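Probable zinc protease PqqL (Escherichia coli, PDB 6OFS) probably acts as a periplasmic zinc-dependent endopeptidase of the M16 family, cleaving peptide bonds with the help of one bound zinc ion. Local coordinates at residues V735-R740 with L812-M817; S775-V780 with L797-Q802. All blocks are in the same frame, centred on the assembly; numbering follows the deposited sequence.

Contact 1. Residues V735-R740 with L812-M817; sequences VSQWKR and LANEVM
Gln737 and Asn814 mark the closest backbone approach of strand 735-740 and helix 812-817, whose axes come no nearer than 11.9 Å and whose directions differ by 34°. The gap is bridged by side chains, the long Gln737 from the strand meeting the short Asn814 of the helix. Gln737 leaves the sheet with CG anti to its own backbone N (chi1 -176°) and an extended chain, which carries its amide up to the amide of Asn814, arriving from the opposite direction. The two flat groups lie nearly coplanar and pair reciprocally. Gln737 NE2 donates to Asn814 OD1 at 2.8 Å, almost straight and directed at a lone pair in the carbonyl plane. The return bond, from Asn814 ND2 to Gln737 OE1, is weak at 3.5 Å. Met817 lays its methyl beside the same pair, CE lying 3.6 Å from Gln737 NE2, while Lys739 passes with CE 4.0 Å from Asn814 OD1. Leu797 and Thr899 of the adjacent strands border Gln737 within the sheet. Amides suit this interface because each offers both a donor and an acceptor: the buried Gln737 gains a polar partner in Asn814 without introducing a charge, and the pairing ties the orientation of one amide to that of the other, their planes 20° apart.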
loop_
_atom_site.group_PDB
_atom_site.type_symbol
_atom_site.label_atom_id
_atom_site.label_comp_id
_atom_site.label_asym_id
_atom_site.label_seq_id
_atom_site.Cartn_x
_atom_site.Cartn_y
_atom_site.Cartn_z
ATOM N N VAL A 735 19.305 -17.050 39.138
ATOM C CA VAL A 735 18.709 -16.330 40.276
ATOM C C VAL A 735 18.611 -14.824 40.004
ATOM O O VAL A 735 19.607 -14.192 39.651
ATOM C CB VAL A 735 19.435 -16.626 41.623
ATOM C CG1 VAL A 735 18.849 -15.808 42.770
ATOM C CG2 VAL A 735 19.390 -18.112 41.963
ATOM N N SER A 736 17.418 -14.252 40.219
ATOM C CA SER A 736 17.172 -12.819 40.079
ATOM C C SER A 736 16.524 -12.255 41.350
ATOM O O SER A 736 15.536 -12.817 41.841
ATOM C CB SER A 736 16.287 -12.535 38.867
ATOM O OG SER A 736 16.900 -13.003 37.681
ATOM N N GLN A 737 17.086 -11.155 41.884
ATOM C CA GLN A 737 16.528 -10.482 43.058
ATOM C C GLN A 737 16.400 -8.991 42.780
ATOM O O GLN A 737 17.373 -8.334 42.412
ATOM C CB GLN A 737 17.351 -10.756 44.330
ATOM C CG GLN A 737 16.742 -10.133 45.594
ATOM C CD GLN A 737 17.614 -10.307 46.809
ATOM O OE1 GLN A 737 17.397 -11.205 47.635
ATOM N NE2 GLN A 737 18.623 -9.448 46.947
ATOM N N TRP A 738 15.182 -8.484 42.896
ATOM C CA TRP A 738 14.857 -7.073 42.707
ATOM C C TRP A 738 14.481 -6.491 44.040
ATOM O O TRP A 738 13.665 -7.057 44.763
ATOM C CB TRP A 738 13.675 -6.882 41.756
ATOM C CG TRP A 738 14.009 -6.944 40.299
ATOM C CD1 TRP A 738 14.314 -5.891 39.483
ATOM C CD2 TRP A 738 13.887 -8.089 39.452
ATOM N NE1 TRP A 738 14.426 -6.320 38.181
ATOM C CE2 TRP A 738 14.169 -7.668 38.133
ATOM C CE3 TRP A 738 13.540 -9.434 39.675
ATOM C CZ2 TRP A 738 14.184 -8.561 37.049
ATOM C CZ3 TRP A 738 13.535 -10.313 38.598
ATOM C CH2 TRP A 738 13.861 -9.876 37.305
ATOM N N LYS A 739 15.079 -5.364 44.363
ATOM C CA LYS A 739 14.817 -4.613 45.575
ATOM C C LYS A 739 14.314 -3.272 45.082
ATOM O O LYS A 739 14.930 -2.686 44.190
ATOM C CB LYS A 739 16.092 -4.492 46.418
ATOM C CG LYS A 739 16.293 -5.700 47.309
ATOM C CD LYS A 739 17.563 -5.612 48.156
ATOM C CE LYS A 739 17.802 -6.840 49.012
ATOM N NZ LYS A 739 16.761 -7.025 50.065
ATOM N N ARG A 740 13.138 -2.851 45.568
ATOM C CA ARG A 740 12.494 -1.597 45.176
ATOM C C ARG A 740 12.525 -0.615 46.322
ATOM O O ARG A 740 12.207 -0.968 47.460
ATOM C CB ARG A 740 11.064 -1.831 44.691
ATOM C CG ARG A 740 10.789 -1.188 43.342
ATOM C CD ARG A 740 9.321 -1.193 43.012
ATOM N NE ARG A 740 8.619 -0.144 43.753
ATOM C CZ ARG A 740 7.674 -0.363 44.660
ATOM N NH1 ARG A 740 7.276 -1.602 44.931
ATOM N NH2 ARG A 740 7.103 0.654 45.287
ATOM N N LEU A 812 24.944 -15.191 50.720
ATOM C CA LEU A 812 26.234 -14.525 50.712
ATOM C C LEU A 812 26.193 -13.200 49.934
ATOM O O LEU A 812 26.868 -12.255 50.335
ATOM C CB LEU A 812 27.356 -15.463 50.209
ATOM C CG LEU A 812 28.818 -14.922 50.344
ATOM C CD1 LEU A 812 29.242 -14.728 51.805
ATOM C CD2 LEU A 812 29.799 -15.806 49.623
ATOM N N ALA A 813 25.385 -13.122 48.850
ATOM C CA ALA A 813 25.260 -11.896 48.051
ATOM C C ALA A 813 24.536 -10.798 48.824
ATOM O O ALA A 813 24.889 -9.627 48.699
ATOM C CB ALA A 813 24.557 -12.179 46.734
ATOM N N ASN A 814 23.559 -11.185 49.657
ATOM C CA ASN A 814 22.810 -10.248 50.486
ATOM C C ASN A 814 23.664 -9.743 51.621
ATOM O O ASN A 814 23.592 -8.555 51.929
ATOM C CB ASN A 814 21.513 -10.869 51.011
ATOM C CG ASN A 814 20.455 -11.035 49.962
ATOM O OD1 ASN A 814 20.159 -10.113 49.201
ATOM N ND2 ASN A 814 19.852 -12.217 49.901
ATOM N N GLU A 815 24.494 -10.622 52.231
ATOM C CA GLU A 815 25.358 -10.190 53.339
ATOM C C GLU A 815 26.491 -9.284 52.839
ATOM O O GLU A 815 26.885 -8.364 53.558
ATOM C CB GLU A 815 25.853 -11.360 54.216
ATOM C CG GLU A 815 26.868 -12.280 53.571
ATOM C CD GLU A 815 27.476 -13.329 54.482
ATOM O OE1 GLU A 815 28.679 -13.200 54.814
ATOM O OE2 GLU A 815 26.758 -14.290 54.846
ATOM N N VAL A 816 26.957 -9.500 51.586
ATOM C CA VAL A 816 27.995 -8.683 50.936
ATOM C C VAL A 816 27.404 -7.279 50.697
ATOM O O VAL A 816 28.082 -6.265 50.924
ATOM C CB VAL A 816 28.541 -9.362 49.640
ATOM C CG1 VAL A 816 29.256 -8.377 48.724
ATOM C CG2 VAL A 816 29.461 -10.526 49.977
ATOM N N MET A 817 26.117 -7.235 50.322
ATOM C CA MET A 817 25.371 -5.992 50.115
ATOM C C MET A 817 25.234 -5.171 51.398
ATOM O O MET A 817 25.441 -3.961 51.361
ATOM C CB MET A 817 23.990 -6.285 49.538
ATOM C CG MET A 817 23.992 -6.392 48.057
ATOM S SD MET A 817 22.324 -6.163 47.452
ATOM C CE MET A 817 21.765 -7.856 47.464
#

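Contact 2. Residues S775-V780 with L797-Q802; sequences SGAYSV and LAFTCQ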
loop_
_atom_site.group_PDB
_atom_site.type_symbol
_atom_site.label_atom_id
_atom_site.label_comp_id
_atom_site.label_asym_id
_atom_site.label_seq_id
_atom_site.Cartn_x
_atom_site.Cartn_y
_atom_site.Cartn_z
ATOM N N SER A 775 34.035 -22.574 43.655
ATOM C CA SER A 775 32.740 -23.239 43.424
ATOM C C SER A 775 31.593 -22.220 43.582
ATOM O O SER A 775 30.575 -22.512 44.210
ATOM C CB SER A 775 32.557 -24.447 44.347
ATOM O OG SER A 775 33.608 -25.389 44.218
ATOM N N GLY A 776 31.799 -21.024 43.032
ATOM C CA GLY A 776 30.827 -19.941 43.099
ATOM C C GLY A 776 29.916 -19.875 41.892
ATOM O O GLY A 776 29.592 -20.901 41.281
ATOM N N ALA A 777 29.481 -18.653 41.567
ATOM C CA ALA A 777 28.600 -18.387 40.440
ATOM C C ALA A 777 29.406 -18.323 39.149
ATOM O O ALA A 777 30.600 -18.019 39.181
ATOM C CB ALA A 777 27.854 -17.081 40.664
ATOM N N TYR A 778 28.752 -18.634 38.022
ATOM C CA TYR A 778 29.343 -18.593 36.687
ATOM C C TYR A 778 29.379 -17.148 36.200
ATOM O O TYR A 778 30.286 -16.759 35.464
ATOM C CB TYR A 778 28.539 -19.469 35.703
ATOM C CG TYR A 778 28.369 -20.906 36.143
ATOM C CD1 TYR A 778 29.472 -21.712 36.407
ATOM C CD2 TYR A 778 27.106 -21.482 36.230
ATOM C CE1 TYR A 778 29.322 -23.041 36.799
ATOM C CE2 TYR A 778 26.944 -22.813 36.613
ATOM C CZ TYR A 778 28.055 -23.588 36.903
ATOM O OH TYR A 778 27.915 -24.901 37.284
ATOM N N SER A 779 28.385 -16.360 36.612
ATOM C CA SER A 779 28.263 -14.943 36.283
ATOM C C SER A 779 27.524 -14.214 37.405
ATOM O O SER A 779 26.804 -14.834 38.186
ATOM C CB SER A 779 27.550 -14.756 34.941
ATOM O OG SER A 779 26.186 -15.143 34.983
ATOM N N VAL A 780 27.723 -12.905 37.496
ATOM C CA VAL A 780 27.053 -12.059 38.483
ATOM C C VAL A 780 26.823 -10.670 37.895
ATOM O O VAL A 780 27.600 -10.203 37.054
ATOM C CB VAL A 780 27.724 -12.051 39.887
ATOM C CG1 VAL A 780 28.972 -11.164 39.930
ATOM C CG2 VAL A 780 26.725 -11.676 40.981
ATOM N N LEU A 797 19.902 -7.718 41.306
ATOM C CA LEU A 797 21.043 -8.579 41.601
ATOM C C LEU A 797 20.792 -9.888 40.834
ATOM O O LEU A 797 19.824 -10.609 41.120
ATOM C CB LEU A 797 21.177 -8.828 43.119
ATOM C CG LEU A 797 22.011 -10.059 43.552
ATOM C CD1 LEU A 797 23.522 -9.791 43.483
ATOM C CD2 LEU A 797 21.601 -10.534 44.928
ATOM N N ALA A 798 21.596 -10.150 39.812
ATOM C CA ALA A 798 21.420 -11.368 39.018
ATOM C C ALA A 798 22.656 -12.265 39.056
ATOM O O ALA A 798 23.769 -11.766 39.127
ATOM C CB ALA A 798 21.059 -11.025 37.581
ATOM N N PHE A 799 22.461 -13.584 39.042
ATOM C CA PHE A 799 23.566 -14.532 38.982
ATOM C C PHE A 799 23.103 -15.877 38.468
ATOM O O PHE A 799 21.922 -16.206 38.566
ATOM C CB PHE A 799 24.371 -14.643 40.307
ATOM C CG PHE A 799 23.681 -15.255 41.505
ATOM C CD1 PHE A 799 23.758 -16.624 41.750
ATOM C CD2 PHE A 799 22.996 -14.458 42.416
ATOM C CE1 PHE A 799 23.117 -17.189 42.856
ATOM C CE2 PHE A 799 22.363 -15.026 43.529
ATOM C CZ PHE A 799 22.422 -16.387 43.736
ATOM N N THR A 800 24.030 -16.620 37.858
ATOM C CA THR A 800 23.813 -17.983 37.378
ATOM C C THR A 800 24.844 -18.808 38.112
ATOM O O THR A 800 25.998 -18.382 38.242
ATOM C CB THR A 800 23.927 -18.113 35.850
ATOM O OG1 THR A 800 25.199 -17.631 35.424
ATOM C CG2 THR A 800 22.808 -17.401 35.102
ATOM N N CYS A 801 24.434 -19.964 38.628
ATOM C CA CYS A 801 25.313 -20.827 39.423
ATOM C C CYS A 801 24.915 -22.288 39.244
ATOM O O CYS A 801 23.987 -22.598 38.494
ATOM C CB CYS A 801 25.207 -20.421 40.890
ATOM S SG CYS A 801 23.568 -20.722 41.612
ATOM N N GLN A 802 25.581 -23.168 40.002
ATOM C CA GLN A 802 25.288 -24.595 40.080
ATOM C C GLN A 802 24.013 -24.700 40.942
ATOM O O GLN A 802 23.941 -24.012 41.965
ATOM C CB GLN A 802 26.460 -25.335 40.762
ATOM C CG GLN A 802 26.511 -26.830 40.465
ATOM C CD GLN A 802 27.404 -27.587 41.421
ATOM O OE1 GLN A 802 28.395 -27.066 41.963
ATOM N NE2 GLN A 802 27.077 -28.851 41.644
#
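Ser779 and Thr800 face each other as a hydrogen-bonded pair at one end of the antiparallel beta hairpin 779-787/792-801, where a classic beta bulge sets both Tyr778 and Ser779 opposite Thr800. Their hydroxyls are hydrogen-bonded, Ser779 OG to Thr800 OG1 at 2.7 Å, and either may be the donor; they lie on the face of the sheet turned away from Val780 and Phe799. Small hydroxyl residues fit here, since each oxygen can give or accept and reaches across from one strand to the other. The backbone adds a bond from Tyr778 N to Thr800 O, 2.8 Å long, and a weak one from Thr800 N to Ser779 O at 3.3 Å. One residue of strand 797-801 is thus gripped by two successive residues, the mark of the bulge.

Outward from this polar centre, Tyr778 has CG anti to its carbonyl carbon (chi1 -55°), which swings the ring along the departing chain at Cys801 and Gln802. Its CE2 lies 3.4 Å from Cys801 C, and its hydroxyl OH is 3.8 Å from Gln802 CB; the long, flat side chain lies obliquely along this backbone while its residue stays exposed. On the side of the Phe799 ring, Ala777 is small enough to touch both Phe799 and Cys801, its CB 4.3 Å from Phe799 CD1. The Phe799 ring leads away from segment 775-780 to Leu809 of helix 806-823, as befits a large apolar group between sheet and helix. Val780, a branched residue well suited to a strand, rests CG2 against Phe799 CB at 3.8 Å. Beside this non-hydrogen-bonded pair, Val780 CA makes a CA-H...O contact with Ala798 O, 3.4 Å away.

Overall arrangement
Contacts 1 and 2 lie about 12 Å apart, centre to centre, and share one five-stranded sheet, in which strands 733-742 and 792-801 are neighbours. Probable backbone hydrogen bonds join them directly: Val735 N to Phe799 O and Gln737 O to Leu797 N, each 2.8 Å. Leu797 also links the hairpin to the helix of contact 1, its CD2 packing 3.7 Å from Met817 CE and 3.8 Å from Ala813 CB. Along the chain, contact 2 is nested within the loop that contact 1 closes, and strand 792-801 leads on to helix 806-823. Both belong to an M16 inactive-domain region, away from the zinc held by His54 and His58.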